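Local coordinates for oxalate biosynthetic component 1 (PDB 5IKY), which is a bifunctional enzyme of quorum sensing-dependent oxalate production, a serine hydrolase of the alpha/beta-hydrolase superfamily with an additional lyase activity, at residues Ile980-Ala994 with Gln1042-Val1056. Sequence-based numbering, arbitrary orientation.
Sequences IHLDWLGTSVVDVTA and QDGRQGKIVARLTGV
Val989 N donates to Ile1049 O (2.8 Å) where strands 988-992 and 1049-1054 run parallel in the mixed sheet of the C-terminal alpha/beta-hydrolase domain, hairpin partner 1038-1043 forming the margin beyond. Backbone bonds alternate along the pair as far as Leu1053 N to Asp991 O. Just ahead of this ladder Ser988 OG accepts from Ile1049 N at 3.1 Å. On one face Val1050 CG2 is met by two apolar partners, Ile980 CG2 tip to tip and Leu982 CD1, each at 3.8 Å. Leu982 swings CG away from its own N (chi1 -178°), which lets CD2 rest against CB and NE2 of Gln1042.

Lys1048 is extended to CD and then bends at chi3 (-92°), threading its methylenes past the carbonyls of Leu982 and Thr987. NZ ends in a weak bond to His981 O, beside helix 937-955. At the turn 1044-1047, Arg1045 N donates to Asp983 OD1 at 3.3 Å on its anti side, tilted out of the carboxylate plane, while the Gln1046 side chain crosses that of Leu985 at about a right angle, OE1 3.3 Å from Leu985 CG.

The Arg1052 guanidinium is fixed from several sides. NE and NH2 grip Gln1042 OE1 in the guanidinium plane, Val1050 CG1 sits over the centre of one face, and NH1 is hydrogen-bonded to the Tyr1009 hydroxyl. Its salt bridge to Asp991 OD2 is long and less certain, whereas Asp991 OD1 is held by Ser976 and Thr993. Val992 CG2 packs on Leu1053 CD1 at 3.7 Å, and one water joins Asp991 O, Thr993 N and Leu1053 O, each at 2.8 Å.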
loop_
_atom_site.group_PDB
_atom_site.type_symbol
_atom_site.label_atom_id
_atom_site.label_comp_id
_atom_site.label_asym_id
_atom_site.label_seq_id
_atom_site.Cartn_x
_atom_site.Cartn_y
_atom_site.Cartn_z
ATOM N N ILE A 980 -5.037 9.725 -22.640
ATOM C CA ILE A 980 -5.255 9.359 -24.031
ATOM C C ILE A 980 -6.741 9.443 -24.341
ATOM O O ILE A 980 -7.531 8.622 -23.873
ATOM C CB ILE A 980 -4.746 7.944 -24.344
ATOM C CG1 ILE A 980 -3.247 7.839 -24.055
ATOM C CG2 ILE A 980 -5.035 7.588 -25.795
ATOM C CD1 ILE A 980 -2.673 6.464 -24.318
ATOM N N HIS A 981 -7.121 10.451 -25.118
ATOM C CA HIS A 981 -8.516 10.635 -25.486
ATOM C C HIS A 981 -8.935 9.548 -26.465
ATOM O O HIS A 981 -8.699 9.651 -27.669
ATOM C CB HIS A 981 -8.733 12.022 -26.080
ATOM C CG HIS A 981 -8.258 13.133 -25.197
ATOM N ND1 HIS A 981 -9.102 13.829 -24.358
ATOM C CD2 HIS A 981 -7.025 13.660 -25.013
ATOM C CE1 HIS A 981 -8.409 14.741 -23.700
ATOM N NE2 HIS A 981 -7.146 14.659 -24.079
ATOM N N LEU A 982 -9.555 8.506 -25.925
ATOM C CA LEU A 982 -9.880 7.305 -26.681
ATOM C C LEU A 982 -10.860 7.562 -27.825
ATOM O O LEU A 982 -10.797 6.900 -28.859
ATOM C CB LEU A 982 -10.446 6.242 -25.733
ATOM C CG LEU A 982 -10.817 4.884 -26.326
ATOM C CD1 LEU A 982 -9.658 4.310 -27.122
ATOM C CD2 LEU A 982 -11.232 3.931 -25.220
ATOM N N ASP A 983 -11.751 8.532 -27.644
ATOM C CA ASP A 983 -12.814 8.780 -28.616
ATOM C C ASP A 983 -12.456 9.843 -29.657
ATOM O O ASP A 983 -13.311 10.261 -30.437
ATOM C CB ASP A 983 -14.100 9.187 -27.894
ATOM C CG ASP A 983 -14.705 8.049 -27.097
ATOM O OD1 ASP A 983 -14.478 6.877 -27.469
ATOM O OD2 ASP A 983 -15.406 8.324 -26.101
ATOM N N TRP A 984 -11.200 10.275 -29.674
ATOM C CA TRP A 984 -10.753 11.256 -30.658
ATOM C C TRP A 984 -10.242 10.592 -31.931
ATOM O O TRP A 984 -9.917 9.403 -31.937
ATOM C CB TRP A 984 -9.646 12.143 -30.081
ATOM C CG TRP A 984 -10.108 13.173 -29.101
ATOM C CD1 TRP A 984 -11.363 13.318 -28.587
ATOM C CD2 TRP A 984 -9.313 14.213 -28.519
ATOM N NE1 TRP A 984 -11.398 14.381 -27.715
ATOM C CE2 TRP A 984 -10.151 14.946 -27.654
ATOM C CE3 TRP A 984 -7.971 14.590 -28.637
ATOM C CZ2 TRP A 984 -9.693 16.037 -26.919
ATOM C CZ3 TRP A 984 -7.519 15.674 -27.906
ATOM C CH2 TRP A 984 -8.377 16.385 -27.057
ATOM N N LEU A 985 -10.177 11.367 -33.009
ATOM C CA LEU A 985 -9.484 10.943 -34.218
ATOM C C LEU A 985 -7.982 11.058 -34.000
ATOM O O LEU A 985 -7.479 12.142 -33.702
ATOM C CB LEU A 985 -9.905 11.791 -35.420
ATOM C CG LEU A 985 -11.085 11.320 -36.270
ATOM C CD1 LEU A 985 -11.440 12.375 -37.304
ATOM C CD2 LEU A 985 -10.756 9.998 -36.944
ATOM N N GLY A 986 -7.262 9.950 -34.140
ATOM C CA GLY A 986 -5.828 9.988 -33.934
ATOM C C GLY A 986 -5.086 8.671 -34.031
ATOM O O GLY A 986 -5.647 7.638 -34.397
ATOM N N THR A 987 -3.804 8.724 -33.687
ATOM C CA THR A 987 -2.908 7.584 -33.803
ATOM C C THR A 987 -3.177 6.541 -32.725
ATOM O O THR A 987 -3.390 6.883 -31.562
ATOM C CB THR A 987 -1.434 8.033 -33.710
ATOM O OG1 THR A 987 -1.227 9.180 -34.546
ATOM C CG2 THR A 987 -0.502 6.914 -34.139
ATOM N N SER A 988 -3.170 5.270 -33.116
ATOM C CA SER A 988 -3.324 4.181 -32.158
ATOM C C SER A 988 -2.068 4.049 -31.304
ATOM O O SER A 988 -0.952 4.211 -31.797
ATOM C CB SER A 988 -3.625 2.865 -32.875
ATOM O OG SER A 988 -4.895 2.911 -33.499
ATOM N N VAL A 989 -2.257 3.755 -30.022
ATOM C CA VAL A 989 -1.155 3.786 -29.065
ATOM C C VAL A 989 -0.987 2.479 -28.296
ATOM O O VAL A 989 -1.965 1.848 -27.901
ATOM C CB VAL A 989 -1.345 4.925 -28.032
ATOM C CG1 VAL A 989 -0.059 5.163 -27.253
ATOM C CG2 VAL A 989 -1.795 6.210 -28.719
ATOM N N VAL A 990 0.264 2.076 -28.097
ATOM C CA VAL A 990 0.590 1.059 -27.106
ATOM C C VAL A 990 1.106 1.783 -25.867
ATOM O O VAL A 990 2.152 2.431 -25.909
ATOM C CB VAL A 990 1.640 0.056 -27.613
ATOM C CG1 VAL A 990 2.124 -0.826 -26.471
ATOM C CG2 VAL A 990 1.067 -0.787 -28.743
ATOM N N ASP A 991 0.364 1.682 -24.771
ATOM C CA ASP A 991 0.644 2.490 -23.590
ATOM C C ASP A 991 1.238 1.674 -22.444
ATOM O O ASP A 991 0.602 0.759 -21.920
ATOM C CB ASP A 991 -0.637 3.196 -23.131
ATOM C CG ASP A 991 -0.422 4.064 -21.904
ATOM O OD1 ASP A 991 0.717 4.523 -21.673
ATOM O OD2 ASP A 991 -1.404 4.294 -21.171
ATOM N N VAL A 992 2.460 2.024 -22.055
ATOM C CA VAL A 992 3.138 1.359 -20.950
ATOM C C VAL A 992 3.438 2.349 -19.825
ATOM O O VAL A 992 4.421 3.087 -19.883
ATOM C CB VAL A 992 4.455 0.701 -21.407
ATOM C CG1 VAL A 992 5.070 -0.100 -20.267
ATOM C CG2 VAL A 992 4.218 -0.180 -22.626
ATOM N N THR A 993 2.587 2.366 -18.805
ATOM C CA THR A 993 2.770 3.280 -17.682
ATOM C C THR A 993 2.799 2.522 -16.356
ATOM O O THR A 993 1.976 1.638 -16.116
ATOM C CB THR A 993 1.663 4.353 -17.646
ATOM O OG1 THR A 993 1.665 5.083 -18.879
ATOM C CG2 THR A 993 1.885 5.320 -16.493
ATOM N N ALA A 994 3.757 2.875 -15.505
ATOM C CA ALA A 994 3.959 2.184 -14.237
ATOM C C ALA A 994 3.145 2.798 -13.099
ATOM O O ALA A 994 2.878 4.000 -13.083
ATOM C CB ALA A 994 5.437 2.176 -13.878
ATOM N N GLN A 1042 -8.664 -1.408 -25.948
ATOM C CA GLN A 1042 -9.791 -0.490 -26.061
ATOM C C GLN A 1042 -9.953 0.052 -27.478
ATOM O O GLN A 1042 -8.969 0.363 -28.150
ATOM C CB GLN A 1042 -9.622 0.672 -25.078
ATOM C CG GLN A 1042 -8.995 0.275 -23.749
ATOM C CD GLN A 1042 -9.076 1.374 -22.708
ATOM O OE1 GLN A 1042 -8.101 1.660 -22.014
ATOM N NE2 GLN A 1042 -10.245 1.993 -22.592
ATOM N N ASP A 1043 -11.202 0.165 -27.923
ATOM C CA ASP A 1043 -11.511 0.721 -29.237
ATOM C C ASP A 1043 -12.339 1.993 -29.102
ATOM O O ASP A 1043 -13.387 1.996 -28.456
ATOM C CB ASP A 1043 -12.256 -0.302 -30.096
ATOM C CG ASP A 1043 -11.444 -1.557 -30.344
ATOM O OD1 ASP A 1043 -11.496 -2.476 -29.500
ATOM O OD2 ASP A 1043 -10.756 -1.627 -31.386
ATOM N N GLY A 1044 -11.866 3.073 -29.714
ATOM C CA GLY A 1044 -12.541 4.353 -29.624
ATOM C C GLY A 1044 -13.679 4.497 -30.614
ATOM O O GLY A 1044 -13.858 3.658 -31.497
ATOM N N ARG A 1045 -14.449 5.570 -30.461
ATOM C CA ARG A 1045 -15.573 5.853 -31.347
ATOM C C ARG A 1045 -15.099 6.101 -32.773
ATOM O O ARG A 1045 -15.800 5.781 -33.734
ATOM C CB ARG A 1045 -16.365 7.063 -30.839
ATOM C CG ARG A 1045 -17.114 6.825 -29.535
ATOM C CD ARG A 1045 -18.582 6.505 -29.784
ATOM N NE ARG A 1045 -19.351 7.693 -30.144
ATOM C CZ ARG A 1045 -20.112 8.378 -29.295
ATOM N NH1 ARG A 1045 -20.210 7.994 -28.029
ATOM N NH2 ARG A 1045 -20.777 9.448 -29.712
ATOM N N GLN A 1046 -13.906 6.669 -32.905
ATOM C CA GLN A 1046 -13.364 7.008 -34.215
ATOM C C GLN A 1046 -12.270 6.032 -34.642
ATOM O O GLN A 1046 -11.406 6.371 -35.449
ATOM C CB GLN A 1046 -12.823 8.439 -34.212
ATOM C CG GLN A 1046 -13.727 9.440 -33.509
ATOM C CD GLN A 1046 -14.357 10.438 -34.462
ATOM O OE1 GLN A 1046 -14.145 10.378 -35.673
ATOM N NE2 GLN A 1046 -15.135 11.366 -33.917
ATOM N N GLY A 1047 -12.308 4.825 -34.086
ATOM C CA GLY A 1047 -11.417 3.760 -34.510
ATOM C C GLY A 1047 -10.040 3.751 -33.872
ATOM O O GLY A 1047 -9.195 2.932 -34.237
ATOM N N LYS A 1048 -9.805 4.651 -32.925
ATOM C CA LYS A 1048 -8.522 4.688 -32.229
ATOM C C LYS A 1048 -8.358 3.449 -31.354
ATOM O O LYS A 1048 -9.285 3.047 -30.651
ATOM C CB LYS A 1048 -8.392 5.957 -31.383
ATOM C CG LYS A 1048 -7.096 6.028 -30.582
ATOM C CD LYS A 1048 -7.002 7.294 -29.744
ATOM C CE LYS A 1048 -6.287 8.408 -30.495
ATOM N NZ LYS A 1048 -6.031 9.590 -29.624
ATOM N N ILE A 1049 -7.178 2.841 -31.409
ATOM C CA ILE A 1049 -6.891 1.643 -30.629
ATOM C C ILE A 1049 -5.834 1.927 -29.566
ATOM O O ILE A 1049 -4.794 2.515 -29.856
ATOM C CB ILE A 1049 -6.410 0.486 -31.528
ATOM C CG1 ILE A 1049 -7.441 0.190 -32.618
ATOM C CG2 ILE A 1049 -6.139 -0.761 -30.701
ATOM C CD1 ILE A 1049 -7.029 -0.920 -33.560
ATOM N N VAL A 1050 -6.105 1.512 -28.332
ATOM C CA VAL A 1050 -5.165 1.727 -27.240
ATOM C C VAL A 1050 -4.855 0.436 -26.487
ATOM O O VAL A 1050 -5.753 -0.210 -25.944
ATOM C CB VAL A 1050 -5.694 2.773 -26.241
ATOM C CG1 VAL A 1050 -4.739 2.912 -25.062
ATOM C CG2 VAL A 1050 -5.894 4.115 -26.933
ATOM N N ALA A 1051 -3.578 0.068 -26.462
ATOM C CA ALA A 1051 -3.121 -1.096 -25.714
ATOM C C ALA A 1051 -2.608 -0.677 -24.344
ATOM O O ALA A 1051 -1.457 -0.263 -24.205
ATOM C CB ALA A 1051 -2.036 -1.828 -26.481
ATOM N N ARG A 1052 -3.463 -0.788 -23.336
ATOM C CA ARG A 1052 -3.117 -0.357 -21.987
ATOM C C ARG A 1052 -2.539 -1.501 -21.159
ATOM O O ARG A 1052 -3.230 -2.479 -20.875
ATOM C CB ARG A 1052 -4.351 0.220 -21.286
ATOM C CG ARG A 1052 -4.043 1.055 -20.055
ATOM C CD ARG A 1052 -4.044 2.536 -20.385
ATOM N NE ARG A 1052 -5.339 2.977 -20.895
ATOM C CZ ARG A 1052 -5.630 4.234 -21.216
ATOM N NH1 ARG A 1052 -4.716 5.185 -21.081
ATOM N NH2 ARG A 1052 -6.837 4.542 -21.672
ATOM N N LEU A 1053 -1.272 -1.379 -20.773
ATOM C CA LEU A 1053 -0.653 -2.370 -19.896
ATOM C C LEU A 1053 -0.981 -2.067 -18.438
ATOM O O LEU A 1053 -0.836 -0.929 -17.983
ATOM C CB LEU A 1053 0.867 -2.411 -20.089
ATOM C CG LEU A 1053 1.457 -2.731 -21.464
ATOM C CD1 LEU A 1053 2.849 -3.324 -21.303
ATOM C CD2 LEU A 1053 0.563 -3.663 -22.265
ATOM N N THR A 1054 -1.419 -3.087 -17.707
ATOM C CA THR A 1054 -1.749 -2.926 -16.296
ATOM C C THR A 1054 -0.823 -3.756 -15.414
ATOM O O THR A 1054 -0.318 -4.796 -15.836
ATOM C CB THR A 1054 -3.212 -3.320 -16.005
ATOM O OG1 THR A 1054 -3.404 -4.710 -16.295
ATOM C CG2 THR A 1054 -4.168 -2.490 -16.848
ATOM N N GLY A 1055 -0.604 -3.285 -14.191
ATOM C CA GLY A 1055 0.232 -3.989 -13.235
ATOM C C GLY A 1055 1.703 -3.661 -13.383
ATOM O O GLY A 1055 2.546 -4.206 -12.672
ATOM N N VAL A 1056 2.013 -2.767 -14.316
ATOM C CA VAL A 1056 3.388 -2.349 -14.540
ATOM C C VAL A 1056 3.890 -1.512 -13.369
ATOM O O VAL A 1056 3.194 -0.615 -12.891
ATOM C CB VAL A 1056 3.531 -1.535 -15.844
ATOM C CG1 VAL A 1056 4.981 -1.129 -16.069
ATOM C CG2 VAL A 1056 3.009 -2.331 -17.031
HETATM O O HOH W 1 -6.345 7.853 -20.982
HETATM O O HOH W 2 -0.017 1.467 -19.264
#